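Local coordinates for protein phosphate transporter (Thermotoga maritima MSB8, PDB 6L85) that probably imports phosphate across the cell membrane by coupling its uptake to sodium ions, as a bacterial relative of the human SLC20 carriers, at residues S61-K66 and V278-I284; A42-M46 and S297-F301. One frame throughout, in Å; residues are numbered along the deposited sequence.

Contact 1 of 2, residues S61-K66 and V278-I284; sequences SQTIVK and VPKTVEI
The loop that joins helix 260-275 to helix 286-302 lies against the short helix 58-66, and Lys-66 reaches across to grip its backbone. Its ammonium nitrogen NZ donates to two successive carbonyls, standing 3.2 Å from Pro-279 O and 3.2 Å from Lys-280 O. The two bonds differ in direction: NZ is tilted 15° from the carbonyl plane of Pro-279 but sits well above that of Lys-280, 39° out of it. CG of Lys-66 lies between the backbone N and the carbonyl carbon (chi1 58°), and a bend at chi3 directs the end of the chain to the loop. On the way CE packs against CG2 of Val-282 at 3.5 Å. Were Lys-66 an alanine, the carbonyls of Pro-279 and Lys-280 would probably lose this shared donor, and CG2 of Val-282 the aliphatic chain packed on it.

In this all-helical membrane transporter the loop has no regular secondary structure, and side chains of the helix meet both its backbone and its side chains. Val-282 and Ile-284, alternate residues of the loop, both direct their side chains to the helix. CD1 of Ile-284 meets Ser-61 CB at 3.7 Å and touches Val-65 CG2 at 4.0 Å, while Leu-289 of helix 286-302 packs against both Ile-284 and Ser-61. The hydroxyl of Ser-61 bonds to Gly-57 O, just ahead of the helix. CG of Gln-62 rests on Ile-284 CG1, and a water accepts a bond from Ile-284 N at 2.8 Å and a weak one from the Gln-62 amide NE2.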
loop_
_atom_site.group_PDB
_atom_site.type_symbol
_atom_site.label_atom_id
_atom_site.label_comp_id
_atom_site.label_asym_id
_atom_site.label_seq_id
_atom_site.Cartn_x
_atom_site.Cartn_y
_atom_site.Cartn_z
ATOM N N SER B 61 12.055 16.122 5.884
ATOM C CA SER B 61 13.215 16.459 5.051
ATOM C C SER B 61 13.316 17.969 4.814
ATOM O O SER B 61 14.424 18.531 4.777
ATOM C CB SER B 61 13.149 15.705 3.714
ATOM O OG SER B 61 13.116 14.297 3.912
ATOM N N GLN B 62 12.170 18.645 4.654
ATOM C CA GLN B 62 12.191 20.103 4.517
ATOM C C GLN B 62 12.758 20.783 5.766
ATOM O O GLN B 62 13.523 21.756 5.665
ATOM C CB GLN B 62 10.787 20.622 4.233
ATOM C CG GLN B 62 10.293 20.316 2.837
ATOM C CD GLN B 62 8.793 20.264 2.798
ATOM O OE1 GLN B 62 8.126 20.940 3.598
ATOM N NE2 GLN B 62 8.235 19.441 1.893
ATOM N N THR B 63 12.401 20.283 6.954
ATOM C CA THR B 63 12.905 20.888 8.186
ATOM C C THR B 63 14.403 20.675 8.324
ATOM O O THR B 63 15.136 21.588 8.710
ATOM C CB THR B 63 12.170 20.319 9.390
ATOM O OG1 THR B 63 10.766 20.514 9.204
ATOM C CG2 THR B 63 12.625 21.025 10.687
ATOM N N ILE B 64 14.882 19.477 8.006
ATOM C CA ILE B 64 16.328 19.264 8.029
ATOM C C ILE B 64 17.022 20.223 7.060
ATOM O O ILE B 64 18.119 20.724 7.340
ATOM C CB ILE B 64 16.672 17.792 7.724
ATOM C CG1 ILE B 64 16.102 16.883 8.818
ATOM C CG2 ILE B 64 18.188 17.588 7.583
ATOM C CD1 ILE B 64 16.597 17.180 10.222
ATOM N N VAL B 65 16.395 20.508 5.912
ATOM C CA VAL B 65 17.073 21.364 4.940
ATOM C C VAL B 65 17.164 22.814 5.446
ATOM O O VAL B 65 18.218 23.451 5.330
ATOM C CB VAL B 65 16.403 21.266 3.556
ATOM C CG1 VAL B 65 16.876 22.397 2.652
ATOM C CG2 VAL B 65 16.743 19.915 2.896
ATOM N N LYS B 66 16.096 23.361 6.042
ATOM C CA LYS B 66 16.222 24.763 6.450
ATOM C C LYS B 66 15.791 25.073 7.886
ATOM O O LYS B 66 15.523 26.238 8.197
ATOM C CB LYS B 66 15.458 25.670 5.483
ATOM C CG LYS B 66 13.986 25.365 5.346
ATOM C CD LYS B 66 13.325 26.418 4.456
ATOM C CE LYS B 66 14.253 26.842 3.318
ATOM N NZ LYS B 66 13.881 28.168 2.742
ATOM N N VAL B 278 18.973 28.199 -2.263
ATOM C CA VAL B 278 17.846 27.416 -1.751
ATOM C C VAL B 278 16.594 28.283 -1.806
ATOM O O VAL B 278 16.543 29.326 -1.146
ATOM C CB VAL B 278 18.111 26.929 -0.318
ATOM C CG1 VAL B 278 16.942 26.088 0.203
ATOM C CG2 VAL B 278 19.400 26.149 -0.273
ATOM N N PRO B 279 15.569 27.892 -2.562
ATOM C CA PRO B 279 14.408 28.770 -2.770
ATOM C C PRO B 279 13.584 28.961 -1.506
ATOM O O PRO B 279 13.813 28.345 -0.465
ATOM C CB PRO B 279 13.592 28.042 -3.842
ATOM C CG PRO B 279 14.040 26.620 -3.751
ATOM C CD PRO B 279 15.492 26.669 -3.377
ATOM N N LYS B 280 12.605 29.864 -1.630
ATOM C CA LYS B 280 11.683 30.173 -0.544
ATOM C C LYS B 280 11.028 28.897 -0.037
ATOM O O LYS B 280 11.159 28.518 1.135
ATOM C CB LYS B 280 10.626 31.166 -1.035
ATOM C CG LYS B 280 11.164 32.267 -1.964
ATOM C CD LYS B 280 10.039 33.156 -2.546
ATOM C CE LYS B 280 10.187 33.370 -4.061
ATOM N NZ LYS B 280 8.879 33.222 -4.784
ATOM N N THR B 281 10.327 28.212 -0.927
ATOM C CA THR B 281 9.685 26.947 -0.618
ATOM C C THR B 281 10.522 25.817 -1.219
ATOM O O THR B 281 10.760 25.786 -2.436
ATOM C CB THR B 281 8.253 26.949 -1.158
ATOM O OG1 THR B 281 8.265 26.696 -2.567
ATOM C CG2 THR B 281 7.613 28.319 -0.930
ATOM N N VAL B 282 10.958 24.890 -0.366
ATOM C CA VAL B 282 11.830 23.791 -0.767
ATOM C C VAL B 282 10.993 22.616 -1.260
ATOM O O VAL B 282 10.038 22.196 -0.596
ATOM C CB VAL B 282 12.729 23.362 0.405
ATOM C CG1 VAL B 282 13.526 22.101 0.058
ATOM C CG2 VAL B 282 13.658 24.490 0.800
ATOM N N GLU B 283 11.346 22.076 -2.421
ATOM C CA GLU B 283 10.767 20.830 -2.910
ATOM C C GLU B 283 11.832 19.744 -2.811
ATOM O O GLU B 283 12.910 19.872 -3.410
ATOM C CB GLU B 283 10.265 20.981 -4.346
ATOM C CG GLU B 283 9.669 22.346 -4.649
ATOM C CD GLU B 283 9.839 22.750 -6.111
ATOM O OE1 GLU B 283 10.918 22.473 -6.694
ATOM O OE2 GLU B 283 8.892 23.350 -6.673
ATOM N N ILE B 284 11.550 18.702 -2.035
ATOM C CA ILE B 284 12.517 17.619 -1.852
ATOM C C ILE B 284 12.532 16.732 -3.093
ATOM O O ILE B 284 11.501 16.128 -3.431
ATOM C CB ILE B 284 12.209 16.789 -0.595
ATOM C CG1 ILE B 284 12.225 17.685 0.651
ATOM C CG2 ILE B 284 13.233 15.651 -0.454
ATOM C CD1 ILE B 284 13.626 18.150 1.028
HETATM O O HOH W 1 8.873 18.239 -1.239
#

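Contact 2 of 2, residues A42-M46 and S297-F301; sequences ALIAM and SLGVF
Segments 42-46 and 297-301 run antiparallel, their axes 8.7 Å apart at closest approach and the angle between their directions 173°. This helix-helix pairing joins helix 38-56 to helix 286-302 in the transporter's helical bundle, with Met-46 as a knob in a hole formed by Ser-297, Leu-298, Val-300 and Phe-301. The methionine chain bends at chi3 (92°), bringing CE beside the Ser-297 backbone, 3.6 Å from Ser-297 O. Its sulfur SD meets Phe-301 CB at 3.6 Å and approaches the ring obliquely, 4.8 Å from the ring centroid, a Met-aromatic contact.

Leu-43 runs alongside the phenyl group of Phe-301, pointing the same way, with CD2 touching CE1 at 4.0 Å. Leu-43 leaves its helix pointing away from the partner segment, and its CD2 branch closes the distance. The same ring also serves the dimer: Phe-215 of the second subunit meets it edge-to-face, the ring of Phe-219 of that subunit meets it too, and Phe-215 packs on Met-46 and Leu-298 as well.

Val-300 points one branch, CG1, at the other helix, where it lies 3.9 Å from Ala-45 CB and also touches the CB of Ala-42. CG1 comes closest to Ala-42 O, at 3.5 Å; the small alanine side chains are consistent with so close an approach, and Val-23 of helix 2-32 packs against both Ala-45 and Val-300. At the other end of the pair Ser-297 OG donates to Met-46 O at 2.6 Å, lying in the carbonyl plane on a lone pair, with a C=O...OG angle of 123°.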
loop_
_atom_site.group_PDB
_atom_site.type_symbol
_atom_site.label_atom_id
_atom_site.label_comp_id
_atom_site.label_asym_id
_atom_site.label_seq_id
_atom_site.Cartn_x
_atom_site.Cartn_y
_atom_site.Cartn_z
ATOM N N ALA B 42 13.190 -8.425 9.454
ATOM C CA ALA B 42 13.999 -7.598 8.567
ATOM C C ALA B 42 13.326 -7.410 7.207
ATOM O O ALA B 42 13.295 -6.295 6.678
ATOM C CB ALA B 42 15.394 -8.204 8.415
ATOM N N LEU B 43 12.767 -8.483 6.627
ATOM C CA LEU B 43 12.148 -8.349 5.298
ATOM C C LEU B 43 10.907 -7.452 5.339
ATOM O O LEU B 43 10.705 -6.569 4.464
ATOM C CB LEU B 43 11.801 -9.735 4.746
ATOM C CG LEU B 43 13.012 -10.634 4.482
ATOM C CD1 LEU B 43 12.616 -12.115 4.202
ATOM C CD2 LEU B 43 13.876 -10.074 3.364
ATOM N N ILE B 44 10.066 -7.659 6.358
ATOM C CA ILE B 44 8.898 -6.804 6.536
ATOM C C ILE B 44 9.325 -5.348 6.677
ATOM O O ILE B 44 8.786 -4.454 6.000
ATOM C CB ILE B 44 8.068 -7.254 7.752
ATOM C CG1 ILE B 44 7.674 -8.721 7.641
ATOM C CG2 ILE B 44 6.828 -6.385 7.895
ATOM C CD1 ILE B 44 6.912 -9.227 8.841
ATOM N N ALA B 45 10.300 -5.087 7.562
ATOM C CA ALA B 45 10.730 -3.709 7.800
ATOM C C ALA B 45 11.283 -3.097 6.532
ATOM O O ALA B 45 11.078 -1.914 6.276
ATOM C CB ALA B 45 11.777 -3.650 8.910
ATOM N N MET B 46 11.993 -3.893 5.726
ATOM C CA MET B 46 12.522 -3.397 4.461
ATOM C C MET B 46 11.423 -2.776 3.625
ATOM O O MET B 46 11.593 -1.691 3.055
ATOM C CB MET B 46 13.179 -4.530 3.681
ATOM C CG MET B 46 14.582 -4.829 4.129
ATOM S SD MET B 46 15.310 -6.057 3.040
ATOM C CE MET B 46 16.094 -5.006 1.822
ATOM N N SER B 297 16.418 0.445 4.046
ATOM C CA SER B 297 16.047 -0.963 3.859
ATOM C C SER B 297 17.274 -1.871 3.855
ATOM O O SER B 297 17.295 -2.929 4.504
ATOM C CB SER B 297 15.276 -1.132 2.548
ATOM O OG SER B 297 13.968 -0.612 2.698
ATOM N N LEU B 298 18.304 -1.473 3.118
ATOM C CA LEU B 298 19.501 -2.295 3.038
ATOM C C LEU B 298 20.225 -2.343 4.384
ATOM O O LEU B 298 20.742 -3.395 4.777
ATOM C CB LEU B 298 20.393 -1.778 1.901
ATOM C CG LEU B 298 19.921 -2.143 0.476
ATOM C CD1 LEU B 298 20.753 -1.473 -0.609
ATOM C CD2 LEU B 298 19.922 -3.661 0.223
ATOM N N GLY B 299 20.237 -1.235 5.135
ATOM C CA GLY B 299 20.821 -1.268 6.465
ATOM C C GLY B 299 20.042 -2.164 7.409
ATOM O O GLY B 299 20.622 -2.853 8.252
ATOM N N VAL B 300 18.712 -2.159 7.291
ATOM C CA VAL B 300 17.901 -3.061 8.098
ATOM C C VAL B 300 18.302 -4.498 7.822
ATOM O O VAL B 300 18.478 -5.299 8.748
ATOM C CB VAL B 300 16.403 -2.856 7.813
ATOM C CG1 VAL B 300 15.601 -4.132 8.241
ATOM C CG2 VAL B 300 15.876 -1.615 8.494
ATOM N N PHE B 301 18.471 -4.839 6.540
ATOM C CA PHE B 301 18.739 -6.233 6.199
ATOM C C PHE B 301 20.166 -6.663 6.528
ATOM O O PHE B 301 20.372 -7.766 7.034
ATOM C CB PHE B 301 18.466 -6.494 4.719
ATOM C CG PHE B 301 18.600 -7.940 4.340
ATOM C CD1 PHE B 301 17.606 -8.856 4.669
ATOM C CD2 PHE B 301 19.733 -8.395 3.690
ATOM C CE1 PHE B 301 17.730 -10.216 4.320
ATOM C CE2 PHE B 301 19.872 -9.751 3.333
ATOM C CZ PHE B 301 18.865 -10.662 3.646
#

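The centres of contacts 1 and 2 are 28 Å apart and their nearest atoms about 14 Å, so the two do not touch. Along the chain the order is 42-46, 61-66, 278-284, 297-301, which nests contact 1 inside the loop closed by contact 2. Helices 38-56 and 58-66 are consecutive, and segment 278-284 leads into helix 286-302, so the same two regions of the phosphate transporter family sequence are joined twice. Contact 2 is buried between helices and extends to the second subunit, whereas contact 1 is partly buried, farther from the chain centre, and touches no other protein chain of the assembly.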